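Drep2 (Drosophila melanogaster, PDB 4D2K) probably takes part in apoptotic DNA fragmentation through its CIDE domain, the part in this structure, a module of a family that self-associates into higher-order assemblies. Local coordinates at residues L12-S17 / D39-P44; G28-L33 / T58-G63. All coordinates share one frame; numbering follows the deposited sequence.

Interaction 1 of 2, residues L12-S17 / D39-P44; sequences LKIWDS and DKLGVP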
ATOM      1  N   LEU A  12       3.207  -7.988   2.702  1.00 35.28           N
ATOM      2  CA  LEU A  12       3.635  -6.636   2.348  1.00 31.88           C
ATOM      3  C   LEU A  12       3.375  -5.767   3.572  1.00 35.50           C
ATOM      4  O   LEU A  12       2.524  -6.128   4.401  1.00 32.69           O
ATOM      5  CB  LEU A  12       2.867  -6.107   1.125  1.00 32.34           C
ATOM      6  CG  LEU A  12       3.063  -6.875  -0.193  1.00 37.11           C
ATOM      7  CD1 LEU A  12       2.128  -6.368  -1.288  1.00 33.53           C
ATOM      8  CD2 LEU A  12       4.522  -6.842  -0.632  1.00 32.28           C
ATOM      9  N   LYS A  13       4.090  -4.643   3.701  1.00 32.10           N
ATOM     10  CA  LYS A  13       3.868  -3.729   4.827  1.00 36.17           C
ATOM     11  C   LYS A  13       3.146  -2.462   4.339  1.00 39.06           C
ATOM     12  O   LYS A  13       3.553  -1.837   3.357  1.00 36.54           O
ATOM     13  CB  LYS A  13       5.195  -3.370   5.516  1.00 33.77           C
ATOM     14  CG  LYS A  13       5.873  -4.560   6.273  1.00 35.98           C
ATOM     15  CD  LYS A  13       7.341  -4.215   6.662  1.00 37.38           C
ATOM     16  CE  LYS A  13       8.046  -5.344   7.463  1.00 36.93           C
ATOM     17  NZ  LYS A  13       9.489  -5.031   7.787  1.00 33.05           N
ATOM     18  N   ILE A  14       2.100  -2.053   5.041  1.00 36.97           N
ATOM     19  CA  ILE A  14       1.315  -0.930   4.587  1.00 37.34           C
ATOM     20  C   ILE A  14       1.219   0.066   5.733  1.00 39.80           C
ATOM     21  O   ILE A  14       0.708  -0.219   6.819  1.00 38.93           O
ATOM     22  CB  ILE A  14      -0.085  -1.372   4.052  1.00 40.24           C
ATOM     23  CG1 ILE A  14      -0.814  -0.196   3.403  1.00 47.66           C
ATOM     24  CG2 ILE A  14      -0.962  -1.953   5.146  1.00 51.42           C
ATOM     25  CD1 ILE A  14      -0.337   0.130   1.998  1.00 48.41           C
ATOM     26  N   TRP A  15       1.818   1.226   5.500  1.00 35.96           N
ATOM     27  CA  TRP A  15       1.899   2.258   6.512  1.00 36.15           C
ATOM     28  C   TRP A  15       1.110   3.492   6.054  1.00 38.42           C
ATOM     29  O   TRP A  15       0.977   3.742   4.845  1.00 35.96           O
ATOM     30  CB  TRP A  15       3.359   2.639   6.742  1.00 37.97           C
ATOM     31  CG  TRP A  15       4.253   1.546   7.235  1.00 36.28           C
ATOM     32  CD1 TRP A  15       3.913   0.257   7.474  1.00 37.97           C
ATOM     33  CD2 TRP A  15       5.654   1.652   7.518  1.00 33.52           C
ATOM     34  NE1 TRP A  15       5.007  -0.449   7.908  1.00 34.76           N
ATOM     35  CE2 TRP A  15       6.089   0.387   7.941  1.00 35.34           C
ATOM     36  CE3 TRP A  15       6.582   2.694   7.450  1.00 37.35           C
ATOM     37  CZ2 TRP A  15       7.424   0.133   8.308  1.00 36.90           C
ATOM     38  CZ3 TRP A  15       7.911   2.435   7.806  1.00 36.13           C
ATOM     39  CH2 TRP A  15       8.312   1.170   8.226  1.00 36.28           C
ATOM     40  N   ASP A  16       0.690   4.335   6.997  1.00 41.20           N
ATOM     41  CA  ASP A  16      -0.073   5.511   6.590  1.00 41.05           C
ATOM     42  C   ASP A  16       0.919   6.551   6.099  1.00 40.18           C
ATOM     43  O   ASP A  16       2.134   6.334   6.195  1.00 38.83           O
ATOM     44  CB  ASP A  16      -0.969   6.033   7.722  1.00 39.76           C
ATOM     45  CG  ASP A  16      -0.196   6.534   8.932  1.00 40.68           C
ATOM     46  OD1 ASP A  16       0.956   7.002   8.827  1.00 46.01           O
ATOM     47  OD2 ASP A  16      -0.753   6.421  10.028  1.00 42.33           O
ATOM     48  N   SER A  17       0.399   7.640   5.538  1.00 42.66           N
ATOM     49  CA  SER A  17       1.209   8.707   4.941  1.00 44.78           C
ATOM     50  C   SER A  17       2.262   9.252   5.891  1.00 42.54           C
ATOM     51  O   SER A  17       3.333   9.626   5.451  1.00 42.74           O
ATOM     52  CB  SER A  17       0.323   9.838   4.422  1.00 44.77           C
ATOM     53  OG  SER A  17      -0.444  10.426   5.455  1.00 52.81           O
ATOM     54  N   ASP A  39      -8.822  -1.554   4.595  1.00 42.84           N
ATOM     55  CA  ASP A  39      -9.337  -2.126   5.845  1.00 42.84           C
ATOM     56  C   ASP A  39      -8.365  -1.972   7.026  1.00 43.68           C
ATOM     57  O   ASP A  39      -8.750  -1.583   8.115  1.00 44.39           O
ATOM     58  CB  ASP A  39      -9.678  -3.608   5.687  1.00 45.06           C
ATOM     59  CG  ASP A  39     -10.144  -4.234   7.002  1.00 47.05           C
ATOM     60  OD1 ASP A  39     -11.201  -3.821   7.509  1.00 47.82           O
ATOM     61  OD2 ASP A  39      -9.443  -5.118   7.549  1.00 53.96           O
ATOM     62  N   LYS A  40      -7.104  -2.325   6.826  1.00 42.32           N
ATOM     63  CA  LYS A  40      -6.151  -2.298   7.923  1.00 44.53           C
ATOM     64  C   LYS A  40      -5.848  -0.860   8.368  1.00 45.04           C
ATOM     65  O   LYS A  40      -5.493  -0.607   9.532  1.00 42.25           O
ATOM     66  CB  LYS A  40      -4.861  -3.018   7.506  1.00 46.71           C
ATOM     67  CG  LYS A  40      -4.966  -4.553   7.469  1.00 44.01           C
ATOM     68  CD  LYS A  40      -4.630  -5.162   8.811  1.00 50.79           C
ATOM     69  CE  LYS A  40      -4.182  -6.628   8.703  1.00 51.82           C
ATOM     70  NZ  LYS A  40      -5.085  -7.484   7.886  1.00 58.59           N
ATOM     71  N   LEU A  41      -5.996   0.100   7.461  1.00 43.61           N
ATOM     72  CA  LEU A  41      -5.746   1.470   7.879  1.00 45.00           C
ATOM     73  C   LEU A  41      -7.045   2.197   8.240  1.00 46.33           C
ATOM     74  O   LEU A  41      -7.025   3.385   8.505  1.00 48.95           O
ATOM     75  CB  LEU A  41      -4.967   2.234   6.807  1.00 45.41           C
ATOM     76  CG  LEU A  41      -3.440   2.189   7.016  1.00 43.74           C
ATOM     77  CD1 LEU A  41      -2.949   0.777   7.152  1.00 43.61           C
ATOM     78  CD2 LEU A  41      -2.707   2.868   5.863  1.00 43.07           C
ATOM     79  N   GLY A  42      -8.161   1.476   8.282  1.00 45.83           N
ATOM     80  CA  GLY A  42      -9.428   2.051   8.716  1.00 47.06           C
ATOM     81  C   GLY A  42     -10.011   3.063   7.733  1.00 49.78           C
ATOM     82  O   GLY A  42     -10.743   3.982   8.106  1.00 50.27           O
ATOM     83  N   VAL A  43      -9.733   2.832   6.457  1.00 46.88           N
ATOM     84  CA  VAL A  43     -10.230   3.654   5.370  1.00 49.00           C
ATOM     85  C   VAL A  43     -11.507   3.015   4.819  1.00 50.38           C
ATOM     86  O   VAL A  43     -11.528   1.810   4.542  1.00 49.86           O
ATOM     87  CB  VAL A  43      -9.175   3.763   4.231  1.00 51.04           C
ATOM     88  CG1 VAL A  43      -9.706   4.572   3.042  1.00 52.15           C
ATOM     89  CG2 VAL A  43      -7.850   4.336   4.759  1.00 51.48           C
ATOM     90  N   PRO A  44     -12.580   3.816   4.665  1.00 49.96           N
ATOM     91  CA  PRO A  44     -13.853   3.256   4.190  1.00 51.55           C
ATOM     92  C   PRO A  44     -13.631   2.612   2.832  1.00 54.58           C
ATOM     93  O   PRO A  44     -12.849   3.142   2.039  1.00 54.69           O
ATOM     94  CB  PRO A  44     -14.777   4.475   4.090  1.00 50.64           C
ATOM     95  CG  PRO A  44     -14.163   5.523   4.961  1.00 50.80           C
ATOM     96  CD  PRO A  44     -12.761   5.111   5.344  1.00 49.61           C
TER
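The contact belongs to the ubiquitin-like fold of the CIDE-N domain, where the long helix packs on one face of a mixed sheet. Here the C-terminal end of helix 30-40 meets strand 10-16. Leu41, the first residue to leave the helical path, carries the contact from its side. Its two methyl branches divide the work. CD1 reaches Ile14, with CG2 of Ile14 3.9 Å from CD1 of Leu41. The same CD1 lies 3.8 Å from Ile14 O, so the branch touches both the side chain and the strand backbone. CD2 reaches two residues further along the strand and stands 3.8 Å from Asp16 CA. It also comes within 4.1 Å of Asp16 CB. With CG1 of Ile14 anti to the backbone N (chi1 -172°), CG2 falls between the backbone N and the carbonyl carbon, where it meets Leu41 CD1. No hydrogen bond links the two segments, and at Asp16 the backbone and CB meet the leucine, not the carboxylate. The carboxylate of Asp16 is engaged elsewhere: OD2 accepts from Val21 N and OD1 from Asn20 N, in the turn that leads to the next strand. The chain leaves the helix through a Schellman motif. Gly42, with positive phi, is its C-prime residue, and Gly42 N bonds Asp39 O at 3.1 Å. Strands 22-27 and 74-79 flank strand 10-16 in the sheet. Ile14 also touches Lys23 and Val25 of strand 22-27. Leu41 touches Lys23 on that strand and Leu77 on strand 74-79, and thus spans three strands.

Interaction 2 of 2, residues G28-L33 / T58-G63; sequences GTFEEL and TQIEDG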
ATOM      1  N   GLY A  28      -2.548 -11.470  -2.646  1.00 49.81           N
ATOM      2  CA  GLY A  28      -2.135 -12.059  -3.910  1.00 46.54           C
ATOM      3  C   GLY A  28      -2.158 -11.126  -5.102  1.00 44.90           C
ATOM      4  O   GLY A  28      -1.470 -11.377  -6.088  1.00 47.69           O
ATOM      5  N   THR A  29      -2.965 -10.068  -5.030  1.00 41.50           N
ATOM      6  CA  THR A  29      -3.179  -9.160  -6.165  1.00 43.93           C
ATOM      7  C   THR A  29      -3.184  -7.684  -5.751  1.00 42.24           C
ATOM      8  O   THR A  29      -3.432  -7.344  -4.584  1.00 38.96           O
ATOM      9  CB  THR A  29      -4.544  -9.418  -6.885  1.00 45.01           C
ATOM     10  OG1 THR A  29      -5.596  -9.095  -5.974  1.00 42.47           O
ATOM     11  CG2 THR A  29      -4.719 -10.884  -7.335  1.00 37.98           C
ATOM     12  N   PHE A  30      -2.959  -6.808  -6.727  1.00 42.14           N
ATOM     13  CA  PHE A  30      -2.996  -5.373  -6.474  1.00 42.95           C
ATOM     14  C   PHE A  30      -4.361  -4.914  -5.951  1.00 42.08           C
ATOM     15  O   PHE A  30      -4.444  -4.104  -5.021  1.00 40.85           O
ATOM     16  CB  PHE A  30      -2.619  -4.603  -7.737  1.00 44.24           C
ATOM     17  CG  PHE A  30      -2.778  -3.119  -7.593  1.00 45.24           C
ATOM     18  CD1 PHE A  30      -1.912  -2.383  -6.803  1.00 41.93           C
ATOM     19  CD2 PHE A  30      -3.811  -2.464  -8.251  1.00 45.94           C
ATOM     20  CE1 PHE A  30      -2.080  -1.026  -6.662  1.00 44.57           C
ATOM     21  CE2 PHE A  30      -3.987  -1.108  -8.117  1.00 43.21           C
ATOM     22  CZ  PHE A  30      -3.124  -0.385  -7.319  1.00 45.37           C
ATOM     23  N   GLU A  31      -5.425  -5.524  -6.452  1.00 42.05           N
ATOM     24  CA  GLU A  31      -6.760  -5.096  -6.076  1.00 40.81           C
ATOM     25  C   GLU A  31      -7.003  -5.473  -4.610  1.00 42.83           C
ATOM     26  O   GLU A  31      -7.539  -4.689  -3.799  1.00 39.80           O
ATOM     27  CB  GLU A  31      -7.797  -5.767  -6.993  1.00 46.00           C
ATOM     28  CG  GLU A  31      -7.781  -5.337  -8.495  1.00 50.48           C
ATOM     29  CD  GLU A  31      -6.550  -5.797  -9.312  1.00 57.39           C
ATOM     30  OE1 GLU A  31      -6.053  -6.940  -9.136  1.00 56.78           O
ATOM     31  OE2 GLU A  31      -6.083  -4.996 -10.154  1.00 56.70           O
ATOM     32  N   GLU A  32      -6.503  -6.651  -4.252  1.00 43.11           N
ATOM     33  CA  GLU A  32      -6.554  -7.137  -2.887  1.00 44.50           C
ATOM     34  C   GLU A  32      -5.622  -6.292  -2.006  1.00 41.97           C
ATOM     35  O   GLU A  32      -5.914  -6.057  -0.827  1.00 42.56           O
ATOM     36  CB  GLU A  32      -6.200  -8.631  -2.869  1.00 46.20           C
ATOM     37  CG  GLU A  32      -6.434  -9.376  -1.571  1.00 54.04           C
ATOM     38  CD  GLU A  32      -5.960 -10.824  -1.666  1.00 61.06           C
ATOM     39  OE1 GLU A  32      -6.112 -11.423  -2.757  1.00 61.04           O
ATOM     40  OE2 GLU A  32      -5.406 -11.349  -0.674  1.00 65.99           O
ATOM     41  N   LEU A  33      -4.511  -5.823  -2.572  1.00 39.34           N
ATOM     42  CA  LEU A  33      -3.667  -4.888  -1.834  1.00 40.06           C
ATOM     43  C   LEU A  33      -4.476  -3.668  -1.414  1.00 41.49           C
ATOM     44  O   LEU A  33      -4.421  -3.277  -0.251  1.00 40.44           O
ATOM     45  CB  LEU A  33      -2.439  -4.467  -2.650  1.00 39.44           C
ATOM     46  CG  LEU A  33      -1.665  -3.290  -2.043  1.00 37.92           C
ATOM     47  CD1 LEU A  33      -1.188  -3.604  -0.639  1.00 38.94           C
ATOM     48  CD2 LEU A  33      -0.463  -2.987  -2.907  1.00 37.30           C
ATOM     49  N   THR A  58       7.411   6.377  -5.500  1.00 34.80           N
ATOM     50  CA  THR A  58       6.962   5.770  -6.757  1.00 36.71           C
ATOM     51  C   THR A  58       5.585   5.172  -6.573  1.00 35.97           C
ATOM     52  O   THR A  58       5.361   4.466  -5.602  1.00 37.86           O
ATOM     53  CB  THR A  58       7.891   4.647  -7.245  1.00 37.37           C
ATOM     54  OG1 THR A  58       9.175   5.183  -7.589  1.00 34.39           O
ATOM     55  CG2 THR A  58       7.291   3.956  -8.460  1.00 35.71           C
ATOM     56  N   GLN A  59       4.654   5.485  -7.475  1.00 34.49           N
ATOM     57  CA  GLN A  59       3.282   5.007  -7.354  1.00 39.42           C
ATOM     58  C   GLN A  59       3.076   3.623  -7.972  1.00 38.74           C
ATOM     59  O   GLN A  59       3.619   3.340  -9.023  1.00 37.76           O
ATOM     60  CB  GLN A  59       2.310   5.995  -7.996  1.00 37.89           C
ATOM     61  CG  GLN A  59       0.878   5.685  -7.667  1.00 40.65           C
ATOM     62  CD  GLN A  59      -0.098   6.760  -8.124  1.00 42.23           C
ATOM     63  OE1 GLN A  59       0.297   7.860  -8.521  1.00 39.19           O
ATOM     64  NE2 GLN A  59      -1.385   6.454  -8.026  1.00 40.71           N
ATOM     65  N   ILE A  60       2.276   2.781  -7.329  1.00 37.12           N
ATOM     66  CA  ILE A  60       1.919   1.480  -7.900  1.00 40.40           C
ATOM     67  C   ILE A  60       0.448   1.518  -8.291  1.00 40.89           C
ATOM     68  O   ILE A  60      -0.415   1.774  -7.435  1.00 43.90           O
ATOM     69  CB  ILE A  60       2.157   0.304  -6.905  1.00 41.15           C
ATOM     70  CG1 ILE A  60       3.630   0.210  -6.508  1.00 43.63           C
ATOM     71  CG2 ILE A  60       1.705  -1.009  -7.505  1.00 38.05           C
ATOM     72  CD1 ILE A  60       3.973   0.958  -5.254  1.00 48.53           C
ATOM     73  N   GLU A  61       0.141   1.237  -9.554  1.00 41.72           N
ATOM     74  CA  GLU A  61      -1.243   1.357 -10.033  1.00 47.40           C
ATOM     75  C   GLU A  61      -1.769   0.164 -10.793  1.00 45.93           C
ATOM     76  O   GLU A  61      -2.772   0.285 -11.491  1.00 46.19           O
ATOM     77  CB  GLU A  61      -1.413   2.564 -10.969  1.00 45.71           C
ATOM     78  CG  GLU A  61      -0.892   3.894 -10.466  1.00 52.26           C
ATOM     79  CD  GLU A  61      -1.016   4.962 -11.531  1.00 53.28           C
ATOM     80  OE1 GLU A  61      -2.138   5.179 -12.036  1.00 62.11           O
ATOM     81  OE2 GLU A  61       0.005   5.573 -11.883  1.00 50.02           O
ATOM     82  N   ASP A  62      -1.106  -0.977 -10.683  1.00 45.88           N
ATOM     83  CA  ASP A  62      -1.486  -2.130 -11.499  1.00 46.08           C
ATOM     84  C   ASP A  62      -0.799  -3.418 -11.044  1.00 43.60           C
ATOM     85  O   ASP A  62       0.222  -3.384 -10.358  1.00 39.96           O
ATOM     86  CB  ASP A  62      -1.209  -1.869 -12.987  1.00 45.42           C
ATOM     87  CG  ASP A  62       0.206  -1.349 -13.246  1.00 48.30           C
ATOM     88  OD1 ASP A  62       1.196  -2.081 -13.011  1.00 44.57           O
ATOM     89  OD2 ASP A  62       0.328  -0.208 -13.749  1.00 48.33           O
ATOM     90  N   GLY A  63      -1.395  -4.548 -11.417  1.00 45.89           N
ATOM     91  CA  GLY A  63      -0.831  -5.852 -11.131  1.00 47.65           C
ATOM     92  C   GLY A  63       0.580  -6.089 -11.620  1.00 46.00           C
ATOM     93  O   GLY A  63       1.321  -6.848 -10.997  1.00 44.73           O
TER
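Phe30 holds CG anti to its own backbone N (chi1 174°), which carries the ring from the first turn of helix 30-40 to residues 60-63. In Ile60, CG1 is anti to the carbonyl carbon (chi1 -61°), which leaves CG2 anti to the backbone N and facing the ring. Phe30 CE1 and Ile60 CG2 are 3.9 Å apart. Most of the other partners of the ring are backbone atoms. Glu61 C lies over one face, offset toward the rim, 3.7 Å from Phe30 CE2. Asp62 N sits over the centre of the same face, 3.8 Å above the ring plane. Ile60 O approaches obliquely, 3.3 Å from Phe30 CE1. Closer to the helix, Phe30 CB lies 3.9 Å from Gly63 N. Both segments lead into helices through capped starts: Thr29 OG1 accepts from Glu32 N at 3.1 Å, and Asp62 OD1 accepts from Tyr65 N. Phe66 of helix 63-67 also touches Phe30. Replacing Phe30 by an alanine is likely to open a gap beside Ile60 CG2 and leave the backbone at Glu61 and Asp62 without the ring that lies against it. No hydrogen bond crosses between the segments. The chemistry therefore implies cohesion by van der Waals contact, with an aromatic face laid on the Glu61-Asp62 peptide just before helix 63-67.

Interactions 1 and 2 use the two ends of helix 30-40. In 28-33 with 58-63 the N-terminal turn meets the link between strand 59-60 and helix 63-67. In 12-17 with 39-44 the C-terminal end meets strand 10-16. Their centres are 13 Å apart, on opposite sides of the chain's centre. Their nearest atoms come to about 4 Å without touching. Both reach the same sheet, one at an inner strand and the other at strand 59-60, one of the two edge strands. The segments alternate along the chain. All four lie in the CIDE-N domain.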